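Local coordinates for protein urea carboxylase (Thermus thermophilus, PDB 3OEP) that is of unknown function, resembles a fused KipI-KipA pair rather than a true allophanate hydrolase, and is only tentatively assigned ATP binding and hydrolase activity, at residues 258-263 with 379-384. Sequence-based numbering, arbitrary orientation.
With SO4 (sulfate ion), chain E.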
loop_
_atom_site.group_PDB
_atom_site.type_symbol
_atom_site.label_atom_id
_atom_site.label_comp_id
_atom_site.label_asym_id
_atom_site.label_seq_id
_atom_site.Cartn_x
_atom_site.Cartn_y
_atom_site.Cartn_z
ATOM N N ALA A 258 -9.009 9.810 -12.413
ATOM C CA ALA A 258 -7.750 10.556 -12.378
ATOM C C ALA A 258 -7.225 10.806 -13.790
ATOM O O ALA A 258 -6.813 11.919 -14.137
ATOM C CB ALA A 258 -6.701 9.811 -11.552
ATOM N N ARG A 259 -7.227 9.756 -14.604
ATOM C CA ARG A 259 -6.761 9.867 -15.979
ATOM C C ARG A 259 -7.601 10.861 -16.784
ATOM O O ARG A 259 -7.052 11.625 -17.577
ATOM C CB ARG A 259 -6.738 8.491 -16.651
ATOM C CG ARG A 259 -5.631 7.588 -16.111
ATOM C CD ARG A 259 -5.341 6.423 -17.049
ATOM N NE ARG A 259 -6.347 5.368 -16.953
ATOM C CZ ARG A 259 -6.351 4.398 -16.039
ATOM N NH1 ARG A 259 -5.404 4.331 -15.106
ATOM N NH2 ARG A 259 -7.319 3.486 -16.053
ATOM N N LEU A 260 -8.919 10.854 -16.568
ATOM C CA LEU A 260 -9.823 11.781 -17.251
ATOM C C LEU A 260 -9.510 13.237 -16.895
ATOM O O LEU A 260 -9.443 14.098 -17.780
ATOM C CB LEU A 260 -11.289 11.465 -16.924
ATOM C CG LEU A 260 -12.336 12.398 -17.554
ATOM C CD1 LEU A 260 -12.142 12.482 -19.055
ATOM C CD2 LEU A 260 -13.748 11.948 -17.218
ATOM N N ALA A 261 -9.340 13.511 -15.604
ATOM C CA ALA A 261 -8.979 14.853 -15.146
ATOM C C ALA A 261 -7.704 15.355 -15.826
ATOM O O ALA A 261 -7.667 16.470 -16.339
ATOM C CB ALA A 261 -8.826 14.879 -13.623
ATOM N N ASN A 262 -6.668 14.521 -15.849
ATOM C CA ASN A 262 -5.412 14.893 -16.500
ATOM C C ASN A 262 -5.559 15.122 -17.994
ATOM O O ASN A 262 -5.009 16.078 -18.537
ATOM C CB ASN A 262 -4.328 13.842 -16.243
ATOM C CG ASN A 262 -3.522 14.138 -14.993
ATOM O OD1 ASN A 262 -3.298 15.300 -14.649
ATOM N ND2 ASN A 262 -3.076 13.087 -14.306
ATOM N N ARG A 263 -6.303 14.248 -18.658
ATOM C CA ARG A 263 -6.487 14.366 -20.097
ATOM C C ARG A 263 -7.267 15.625 -20.487
ATOM O O ARG A 263 -6.999 16.223 -21.534
ATOM C CB ARG A 263 -7.135 13.100 -20.651
ATOM C CG ARG A 263 -6.128 11.954 -20.736
ATOM C CD ARG A 263 -6.801 10.608 -20.875
ATOM N NE ARG A 263 -5.822 9.524 -20.993
ATOM C CZ ARG A 263 -6.077 8.237 -20.754
ATOM N NH1 ARG A 263 -7.285 7.838 -20.362
ATOM N NH2 ARG A 263 -5.107 7.338 -20.894
ATOM N N ARG A 379 -13.144 22.160 -21.816
ATOM C CA ARG A 379 -13.263 20.809 -22.360
ATOM C C ARG A 379 -14.185 20.009 -21.456
ATOM O O ARG A 379 -14.273 20.276 -20.262
ATOM C CB ARG A 379 -11.917 20.094 -22.429
ATOM C CG ARG A 379 -10.936 20.637 -23.449
ATOM C CD ARG A 379 -10.145 19.502 -24.109
ATOM N NE ARG A 379 -8.783 19.909 -24.465
ATOM C CZ ARG A 379 -7.658 19.372 -23.984
ATOM N NH1 ARG A 379 -7.680 18.366 -23.114
ATOM N NH2 ARG A 379 -6.484 19.843 -24.392
ATOM N N ALA A 380 -14.871 19.026 -22.030
ATOM C CA ALA A 380 -15.696 18.121 -21.239
ATOM C C ALA A 380 -15.735 16.749 -21.889
ATOM O O ALA A 380 -15.761 16.635 -23.114
ATOM C CB ALA A 380 -17.105 18.676 -21.073
ATOM N N PHE A 381 -15.730 15.714 -21.052
ATOM C CA PHE A 381 -15.853 14.328 -21.506
ATOM C C PHE A 381 -16.854 13.635 -20.585
ATOM O O PHE A 381 -16.863 13.896 -19.382
ATOM C CB PHE A 381 -14.494 13.630 -21.457
ATOM C CG PHE A 381 -14.471 12.289 -22.138
ATOM C CD1 PHE A 381 -14.217 12.189 -23.502
ATOM C CD2 PHE A 381 -14.709 11.124 -21.416
ATOM C CE1 PHE A 381 -14.199 10.947 -24.136
ATOM C CE2 PHE A 381 -14.693 9.882 -22.039
ATOM C CZ PHE A 381 -14.438 9.793 -23.402
ATOM N N PRO A 382 -17.704 12.750 -21.135
ATOM C CA PRO A 382 -18.705 12.127 -20.279
ATOM C C PRO A 382 -18.081 11.155 -19.285
ATOM O O PRO A 382 -17.172 10.405 -19.640
ATOM C CB PRO A 382 -19.596 11.376 -21.277
ATOM C CG PRO A 382 -18.674 11.060 -22.410
ATOM C CD PRO A 382 -17.822 12.289 -22.533
ATOM N N GLN A 383 -18.548 11.183 -18.046
ATOM C CA GLN A 383 -18.139 10.181 -17.074
ATOM C C GLN A 383 -19.122 9.035 -17.105
ATOM O O GLN A 383 -20.325 9.247 -17.260
ATOM C CB GLN A 383 -18.115 10.757 -15.666
ATOM C CG GLN A 383 -17.213 11.938 -15.504
ATOM C CD GLN A 383 -16.793 12.127 -14.062
ATOM O OE1 GLN A 383 -15.616 12.323 -13.775
ATOM N NE2 GLN A 383 -17.753 12.039 -13.146
ATOM N N ARG A 384 -18.612 7.822 -16.936
ATOM C CA ARG A 384 -19.470 6.667 -16.723
ATOM C C ARG A 384 -20.316 6.914 -15.469
ATOM O O ARG A 384 -19.833 7.510 -14.500
ATOM C CB ARG A 384 -18.632 5.390 -16.576
ATOM C CG ARG A 384 -17.713 5.367 -15.368
ATOM C CD ARG A 384 -16.742 4.182 -15.386
ATOM N NE ARG A 384 -15.703 4.300 -16.408
ATOM C CZ ARG A 384 -14.582 3.576 -16.442
ATOM N NH1 ARG A 384 -14.325 2.669 -15.505
ATOM N NH2 ARG A 384 -13.702 3.767 -17.421
HETATM S S SO4 E . -1.956 9.358 -21.950
HETATM O O1 SO4 E . -2.972 10.405 -21.865
HETATM O O2 SO4 E . -2.531 8.087 -21.511
HETATM O O3 SO4 E . -0.810 9.695 -21.106
HETATM O O4 SO4 E . -1.514 9.235 -23.338
#
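Leu260 on helix 255-264 faces Phe381 in the extended segment 379-384, with their CA atoms 7.8 Å apart. Leu260 buries the largest share of the contact. Its CG lies anti to the backbone N (chi1 178°), which carries the branch out toward 379-384; chi2 (54°) then turns the two methyls to different neighbours. CD1 meets the root of the Phe381 side chain, 3.6 Å from Phe381 CB, and approaches the ring obliquely near Phe381 CD2. Leu260 CD2 lies 3.9 Å from Gln383 CG. The amide of Gln383 is held elsewhere, its NE2 bonding to the carbonyl of Gly295. One face of the Phe381 ring is covered near its rim by CD of the next residue, Pro382.

At the last turn of the helix, Arg379 NH1 reaches the carbonyl O of Arg263 at 2.7 Å. The bond is strongly bent (116°) and weak. The Arg263 side chain runs extended from CG to NE and binds a sulfate, probably from the crystallisation liquor. NE donates to sulfate O1 and NH2 to O2, both nearly straight. The backbone N of Ala269 also binds this ion.

This is surface packing. It lays the linker between strands 366-368 and 390-396 against a helix within the cyclophilin-like carboxyltransferase A/B region.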